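Local coordinates for protein 7beta-hydroxysteroid dehydrogenase (Collinsella aerofaciens, PDB 5FYD) that reduces the 7-oxo group of 7-oxolithocholate with NADPH to yield ursodeoxycholate, as a homodimeric short-chain dehydrogenase, at residues E74-F77 and A78-G82; V116-F119 and L120-H124; H125-R128 and I129-A132. All coordinates share one frame; numbering follows the deposited sequence.

Contact 1 of 3, residues E74-F77 and A78-G82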
loop_
_atom_site.group_PDB
_atom_site.type_symbol
_atom_site.label_atom_id
_atom_site.label_comp_id
_atom_site.label_asym_id
_atom_site.label_seq_id
_atom_site.Cartn_x
_atom_site.Cartn_y
_atom_site.Cartn_z
ATOM N N GLU A 74 -26.731 -3.684 9.628
ATOM C CA GLU A 74 -27.633 -3.865 10.765
ATOM C C GLU A 74 -26.984 -3.604 12.134
ATOM O O GLU A 74 -27.635 -3.070 13.044
ATOM C CB GLU A 74 -28.249 -5.277 10.720
ATOM C CG GLU A 74 -29.230 -5.447 9.574
ATOM C CD GLU A 74 -30.464 -4.577 9.708
ATOM O OE1 GLU A 74 -30.878 -4.276 10.865
ATOM O OE2 GLU A 74 -31.005 -4.176 8.655
ATOM N N THR A 75 -25.710 -3.947 12.270
ATOM C CA THR A 75 -24.940 -3.633 13.478
ATOM C C THR A 75 -24.887 -2.124 13.668
ATOM O O THR A 75 -25.121 -1.602 14.762
ATOM C CB THR A 75 -23.530 -4.208 13.379
ATOM O OG1 THR A 75 -23.629 -5.637 13.384
ATOM C CG2 THR A 75 -22.630 -3.777 14.518
ATOM N N VAL A 76 -24.629 -1.425 12.577
ATOM C CA VAL A 76 -24.598 0.040 12.602
ATOM C C VAL A 76 -25.977 0.614 12.966
ATOM O O VAL A 76 -26.078 1.492 13.823
ATOM C CB VAL A 76 -24.123 0.613 11.258
ATOM C CG1 VAL A 76 -24.204 2.127 11.255
ATOM C CG2 VAL A 76 -22.703 0.149 10.964
ATOM N N PHE A 77 -27.026 0.128 12.315
ATOM C CA PHE A 77 -28.362 0.656 12.566
ATOM C C PHE A 77 -28.776 0.483 14.017
ATOM O O PHE A 77 -29.463 1.364 14.589
ATOM C CB PHE A 77 -29.433 -0.001 11.683
ATOM C CG PHE A 77 -29.143 0.041 10.200
ATOM C CD1 PHE A 77 -28.297 0.987 9.634
ATOM C CD2 PHE A 77 -29.735 -0.895 9.377
ATOM C CE1 PHE A 77 -28.045 0.968 8.260
ATOM C CE2 PHE A 77 -29.501 -0.917 8.013
ATOM C CZ PHE A 77 -28.662 0.017 7.455
ATOM N N ALA A 78 -28.411 -0.658 14.603
ATOM C CA ALA A 78 -28.742 -0.900 16.014
ATOM C C ALA A 78 -27.987 0.085 16.905
ATOM O O ALA A 78 -28.570 0.615 17.867
ATOM C CB ALA A 78 -28.457 -2.346 16.415
ATOM N N ALA A 79 -26.728 0.366 16.560
ATOM C CA ALA A 79 -25.887 1.320 17.303
ATOM C C ALA A 79 -26.402 2.756 17.273
ATOM O O ALA A 79 -26.275 3.488 18.272
ATOM C CB ALA A 79 -24.442 1.283 16.812
ATOM N N THR A 80 -26.981 3.177 16.155
ATOM C CA THR A 80 -27.477 4.556 16.060
ATOM C C THR A 80 -28.949 4.774 16.394
ATOM O O THR A 80 -29.403 5.908 16.412
ATOM C CB THR A 80 -27.197 5.166 14.662
ATOM O OG1 THR A 80 -27.996 4.504 13.680
ATOM C CG2 THR A 80 -25.737 5.025 14.329
ATOM N N GLU A 81 -29.703 3.709 16.642
ATOM C CA GLU A 81 -31.135 3.848 16.913
ATOM C C GLU A 81 -31.327 4.774 18.116
ATOM O O GLU A 81 -30.625 4.644 19.092
ATOM C CB GLU A 81 -31.758 2.482 17.215
ATOM C CG GLU A 81 -33.267 2.507 17.426
ATOM C CD GLU A 81 -33.822 1.156 17.842
ATOM O OE1 GLU A 81 -33.023 0.226 18.093
ATOM O OE2 GLU A 81 -35.063 1.019 17.930
ATOM N N GLY A 82 -32.228 5.739 17.985
ATOM C CA GLY A 82 -32.495 6.716 19.041
ATOM C C GLY A 82 -31.620 7.964 19.054
ATOM O O GLY A 82 -31.937 8.930 19.782
#

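Contact 2 of 3, residues V116-F119 and L120-H124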
loop_
_atom_site.group_PDB
_atom_site.type_symbol
_atom_site.label_atom_id
_atom_site.label_comp_id
_atom_site.label_asym_id
_atom_site.label_seq_id
_atom_site.Cartn_x
_atom_site.Cartn_y
_atom_site.Cartn_z
ATOM N N VAL A 116 -20.991 -1.895 -2.676
ATOM C CA VAL A 116 -22.369 -1.858 -3.195
ATOM C C VAL A 116 -23.431 -2.131 -2.135
ATOM O O VAL A 116 -24.330 -1.296 -1.916
ATOM C CB VAL A 116 -22.539 -2.819 -4.391
ATOM C CG1 VAL A 116 -23.969 -2.781 -4.927
ATOM C CG2 VAL A 116 -21.547 -2.439 -5.496
ATOM N N VAL A 117 -23.399 -3.310 -1.513
ATOM C CA VAL A 117 -24.495 -3.726 -0.644
ATOM C C VAL A 117 -24.542 -2.992 0.698
ATOM O O VAL A 117 -25.588 -2.407 1.052
ATOM C CB VAL A 117 -24.518 -5.251 -0.437
ATOM C CG1 VAL A 117 -25.606 -5.662 0.550
ATOM C CG2 VAL A 117 -24.657 -5.965 -1.783
ATOM N N THR A 118 -23.456 -3.053 1.469
ATOM C CA THR A 118 -23.390 -2.304 2.720
ATOM C C THR A 118 -23.539 -0.820 2.461
ATOM O O THR A 118 -24.250 -0.144 3.179
ATOM C CB THR A 118 -22.102 -2.575 3.504
ATOM O OG1 THR A 118 -21.982 -3.993 3.736
ATOM C CG2 THR A 118 -22.110 -1.820 4.840
ATOM N N PHE A 119 -22.889 -0.340 1.407
ATOM C CA PHE A 119 -23.063 1.036 0.946
ATOM C C PHE A 119 -24.542 1.402 0.796
ATOM O O PHE A 119 -25.009 2.354 1.433
ATOM C CB PHE A 119 -22.352 1.269 -0.380
ATOM C CG PHE A 119 -22.842 2.480 -1.098
ATOM C CD1 PHE A 119 -22.621 3.755 -0.564
ATOM C CD2 PHE A 119 -23.578 2.373 -2.263
ATOM C CE1 PHE A 119 -23.083 4.875 -1.209
ATOM C CE2 PHE A 119 -24.041 3.508 -2.913
ATOM C CZ PHE A 119 -23.802 4.765 -2.381
ATOM N N LEU A 120 -25.262 0.646 -0.031
ATOM C CA LEU A 120 -26.645 1.002 -0.321
ATOM C C LEU A 120 -27.573 0.809 0.886
ATOM O O LEU A 120 -28.483 1.595 1.057
ATOM C CB LEU A 120 -27.190 0.257 -1.537
ATOM C CG LEU A 120 -28.459 0.912 -2.118
ATOM C CD1 LEU A 120 -28.233 2.324 -2.668
ATOM C CD2 LEU A 120 -29.039 0.037 -3.220
ATOM N N LYS A 121 -27.359 -0.234 1.686
ATOM C CA LYS A 121 -28.153 -0.425 2.899
ATOM C C LYS A 121 -28.043 0.805 3.787
ATOM O O LYS A 121 -29.056 1.327 4.264
ATOM C CB LYS A 121 -27.695 -1.673 3.675
ATOM C CG LYS A 121 -28.145 -2.985 3.049
ATOM C CD LYS A 121 -27.719 -4.159 3.918
ATOM C CE LYS A 121 -28.430 -5.435 3.502
ATOM N NZ LYS A 121 -28.117 -6.501 4.500
ATOM N N CYS A 122 -26.809 1.271 3.982
ATOM C CA CYS A 122 -26.580 2.432 4.825
ATOM C C CYS A 122 -27.192 3.662 4.196
ATOM O O CYS A 122 -27.885 4.419 4.870
ATOM C CB CYS A 122 -25.093 2.629 5.097
ATOM S SG CYS A 122 -24.410 1.382 6.198
ATOM N N PHE A 123 -26.938 3.878 2.909
ATOM C CA PHE A 123 -27.440 5.083 2.225
ATOM C C PHE A 123 -28.970 5.123 2.297
ATOM O O PHE A 123 -29.550 6.153 2.613
ATOM C CB PHE A 123 -27.003 5.063 0.774
ATOM C CG PHE A 123 -27.040 6.387 0.033
ATOM C CD1 PHE A 123 -27.225 7.627 0.639
ATOM C CD2 PHE A 123 -26.796 6.355 -1.342
ATOM C CE1 PHE A 123 -27.230 8.786 -0.118
ATOM C CE2 PHE A 123 -26.765 7.500 -2.097
ATOM C CZ PHE A 123 -26.981 8.725 -1.482
ATOM N N HIS A 124 -29.592 3.971 2.057
ATOM C CA HIS A 124 -31.051 3.869 2.088
ATOM C C HIS A 124 -31.613 4.150 3.478
ATOM O O HIS A 124 -32.533 4.933 3.634
ATOM C CB HIS A 124 -31.481 2.476 1.643
ATOM C CG HIS A 124 -32.955 2.251 1.696
ATOM N ND1 HIS A 124 -33.548 1.454 2.644
ATOM C CD2 HIS A 124 -33.954 2.705 0.903
ATOM C CE1 HIS A 124 -34.854 1.411 2.424
ATOM N NE2 HIS A 124 -35.121 2.163 1.376
#

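Contact 3 of 3, residues H125-R128 and I129-A132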
loop_
_atom_site.group_PDB
_atom_site.type_symbol
_atom_site.label_atom_id
_atom_site.label_comp_id
_atom_site.label_asym_id
_atom_site.label_seq_id
_atom_site.Cartn_x
_atom_site.Cartn_y
_atom_site.Cartn_z
ATOM N N HIS A 125 -31.027 3.511 4.477
ATOM C CA HIS A 125 -31.525 3.604 5.844
ATOM C C HIS A 125 -31.450 5.048 6.349
ATOM O O HIS A 125 -32.456 5.604 6.824
ATOM C CB HIS A 125 -30.724 2.649 6.690
ATOM C CG HIS A 125 -31.105 2.635 8.124
ATOM N ND1 HIS A 125 -31.959 1.695 8.653
ATOM C CD2 HIS A 125 -30.709 3.413 9.151
ATOM C CE1 HIS A 125 -32.106 1.928 9.945
ATOM N NE2 HIS A 125 -31.339 2.947 10.275
ATOM N N TYR A 126 -30.287 5.684 6.186
ATOM C CA TYR A 126 -30.122 7.057 6.668
ATOM C C TYR A 126 -30.836 8.070 5.793
ATOM O O TYR A 126 -31.320 9.078 6.323
ATOM C CB TYR A 126 -28.652 7.376 6.984
ATOM C CG TYR A 126 -28.208 6.501 8.129
ATOM C CD1 TYR A 126 -28.577 6.791 9.435
ATOM C CD2 TYR A 126 -27.489 5.345 7.896
ATOM C CE1 TYR A 126 -28.230 5.951 10.484
ATOM C CE2 TYR A 126 -27.143 4.499 8.930
ATOM C CZ TYR A 126 -27.511 4.797 10.225
ATOM O OH TYR A 126 -27.165 3.960 11.278
ATOM N N MET A 127 -30.999 7.793 4.491
ATOM C CA MET A 127 -31.850 8.653 3.667
ATOM C C MET A 127 -33.313 8.655 4.112
ATOM O O MET A 127 -33.967 9.707 4.081
ATOM C CB MET A 127 -31.715 8.352 2.160
ATOM C CG MET A 127 -30.483 9.010 1.531
ATOM S SD MET A 127 -30.382 10.797 1.736
ATOM C CE MET A 127 -31.981 11.274 1.090
ATOM N N ARG A 128 -33.810 7.511 4.565
ATOM C CA ARG A 128 -35.158 7.436 5.144
ATOM C C ARG A 128 -35.294 8.330 6.358
ATOM O O ARG A 128 -36.277 9.061 6.499
ATOM C CB ARG A 128 -35.514 5.994 5.501
ATOM C CG ARG A 128 -35.811 5.173 4.265
ATOM C CD ARG A 128 -36.045 3.703 4.549
ATOM N NE ARG A 128 -36.985 3.498 5.646
ATOM C CZ ARG A 128 -36.764 2.741 6.724
ATOM N NH1 ARG A 128 -35.619 2.051 6.882
ATOM N NH2 ARG A 128 -37.712 2.667 7.661
ATOM N N ILE A 129 -34.290 8.299 7.218
ATOM C CA ILE A 129 -34.313 9.128 8.421
ATOM C C ILE A 129 -34.234 10.607 8.032
ATOM O O ILE A 129 -35.078 11.425 8.460
ATOM C CB ILE A 129 -33.191 8.715 9.398
ATOM C CG1 ILE A 129 -33.475 7.313 9.969
ATOM C CG2 ILE A 129 -33.050 9.736 10.525
ATOM C CD1 ILE A 129 -32.264 6.624 10.561
ATOM N N PHE A 130 -33.235 10.954 7.211
ATOM C CA PHE A 130 -33.023 12.340 6.835
ATOM C C PHE A 130 -34.224 12.939 6.087
ATOM O O PHE A 130 -34.612 14.082 6.353
ATOM C CB PHE A 130 -31.757 12.529 5.998
ATOM C CG PHE A 130 -30.477 12.152 6.689
ATOM C CD1 PHE A 130 -30.262 12.370 8.052
ATOM C CD2 PHE A 130 -29.430 11.613 5.948
ATOM C CE1 PHE A 130 -29.047 12.039 8.647
ATOM C CE2 PHE A 130 -28.233 11.253 6.548
ATOM C CZ PHE A 130 -28.036 11.461 7.902
ATOM N N ALA A 131 -34.810 12.168 5.180
ATOM C CA ALA A 131 -35.942 12.650 4.389
ATOM C C ALA A 131 -37.190 12.829 5.267
ATOM O O ALA A 131 -37.914 13.813 5.087
ATOM C CB ALA A 131 -36.232 11.708 3.231
ATOM N N ALA A 132 -37.399 11.928 6.228
ATOM C CA ALA A 132 -38.565 12.005 7.114
ATOM C C ALA A 132 -38.539 13.246 8.013
ATOM O O ALA A 132 -39.578 13.858 8.261
ATOM C CB ALA A 132 -38.704 10.742 7.945
#

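Contact 1 of 3, residues E74-F77 and A78-G82
V76 and T80 meet one turn apart on helix 72-80, where T80 N donates to V76 O over 3.0 Å. T80 OG1 stands between its own backbone N and carbonyl carbon (chi1 68°), which turns the hydroxyl back toward the helix, 3.6 Å from V76 O. Threonine suits this buried place because its hydroxyl is hydrogen-bonded to Y126 OH while its side chain packs on V36 of strand 34-39, with CG2 4.5 Å from V76 CG1. The same turn is closed by A79 N to T75 O (3.1 Å) and A78 N to E74 O, and the two alanine methyls rest close against the carbonyls of that turn. F77 CG lies anti to the carbonyl carbon (chi1 -54°), a turn that carries the ring back over E74 N; phenylalanine suits the place because its ring bridges to helix 105-132, stacking with H125. T75 OG1 is hydrogen-bonded to G71 O, while V76 meets L12, L14 and V38. Helix 72-80 thus lies against strands 10-14, 34-39 and 60-64 with small and beta-branched residues, as part of the crossover from strand 60-64 to strand 85-90 in the Rossmann fold of short-chain dehydrogenases.

Contact 2 of 3, residues V116-F119 and L120-H124
F119 and F123 stand one helical turn apart, side by side and pointing the same way, and their rings meet obliquely, planes at 41°, with centroids 5.5 Å apart. The closest touch is 3.5 Å, where F119 CZ at the far end of its ring reaches F123 CD2. Both carry CG opposite the backbone N (chi1 162° in F119), which swings the two rings off the same side of helix 105-132. Beneath them F123 N donates to F119 O at 2.9 Å. The F119 ring also meets Y90 of strand 85-90 edge-to-face. An alanine at F119 is likely to open a gap beside F123 and leave Y90 without its edge-to-face partner. On another side T118 CG2 approaches C122 SG at 4.2 Å, small groups that fit a buried surface, while T118 OG1 is held by F67 O and N113 O. Further round, V117 and K121 run alongside each other, V117 CG1 lying 4.1 Å from K121 CE, and this extended aliphatic chain carries its amino group outward. The phenylalanines fill the space between helix 154-173, through I163, T167 and V170, and strands 85-90 and 136-143, whereas K121 and C122 turn toward A73 of helix 72-80.

Contact 3 of 3, residues H125-R128 and I129-A132
Y126 O receives the backbone N of F130 at 2.8 Å in a nearly straight bond (N-H...O 172°), and the same oxygen lies over one face of the F130 ring. Its distance to F130 CG is only 3.2 Å, because that ring has CG beside its backbone N (chi1 -62°) and folds back along the preceding turn. F130 CE2 then packs on Y126 CB at 3.9 Å, and the sulfur of M127 approaches F130 CD2 more loosely. A131 N closes on M127 O at 2.8 Å as well, while the bond from I129 N to H125 O is stretched to 3.3 Å. On another side of the helix the methyl end of I129 is shared by two rings. Its CD1 lies 3.8 Å from H125 NE2 and 3.9 Å from Y126 CD1, oblique to both planes, and the slim CD1 end of isoleucine fits between an imidazole and a phenol. The two rings also touch: H125 CD2 lies over the centre of one Y126 face, so that the imidazole edge meets the phenol broadside. R128, A131 and A132 are exposed; A131 CB lies 3.1 Å from M127 O and A132 CB against R128 O, and a methyl is small enough for these spots. M127 and F130 pack inward on V138 and V179, F130 also on M85, and Y126 rests on M88 of strand 85-90. This is the amphipathic C-terminal end of helix 105-132, which links strands 85-90 and 136-143 of the parallel sheet in the Rossmann fold.

All three are partly buried single-helix contacts that hold consecutive turns together. Contact 2 lies deepest, about 12 Å from the chain centre to its own centre, and depends on aromatic and apolar side chains; contacts 1 and 3 sit at about 20 and 18 Å, where exposed alanines and charged residues share the turns with buried ones. Contacts 2 and 3 belong to helix 105-132, contact 1 to helix 72-80. The two helices meet through all three contacts: F77 CZ packs on K121 O at 3.5 Å and on H125 CB, and T80 OG1 lies 2.6 Å from Y126 OH in a probable hydrogen bond. The seam toward contact 3 is polar and aromatic, that toward contact 2 plain packing.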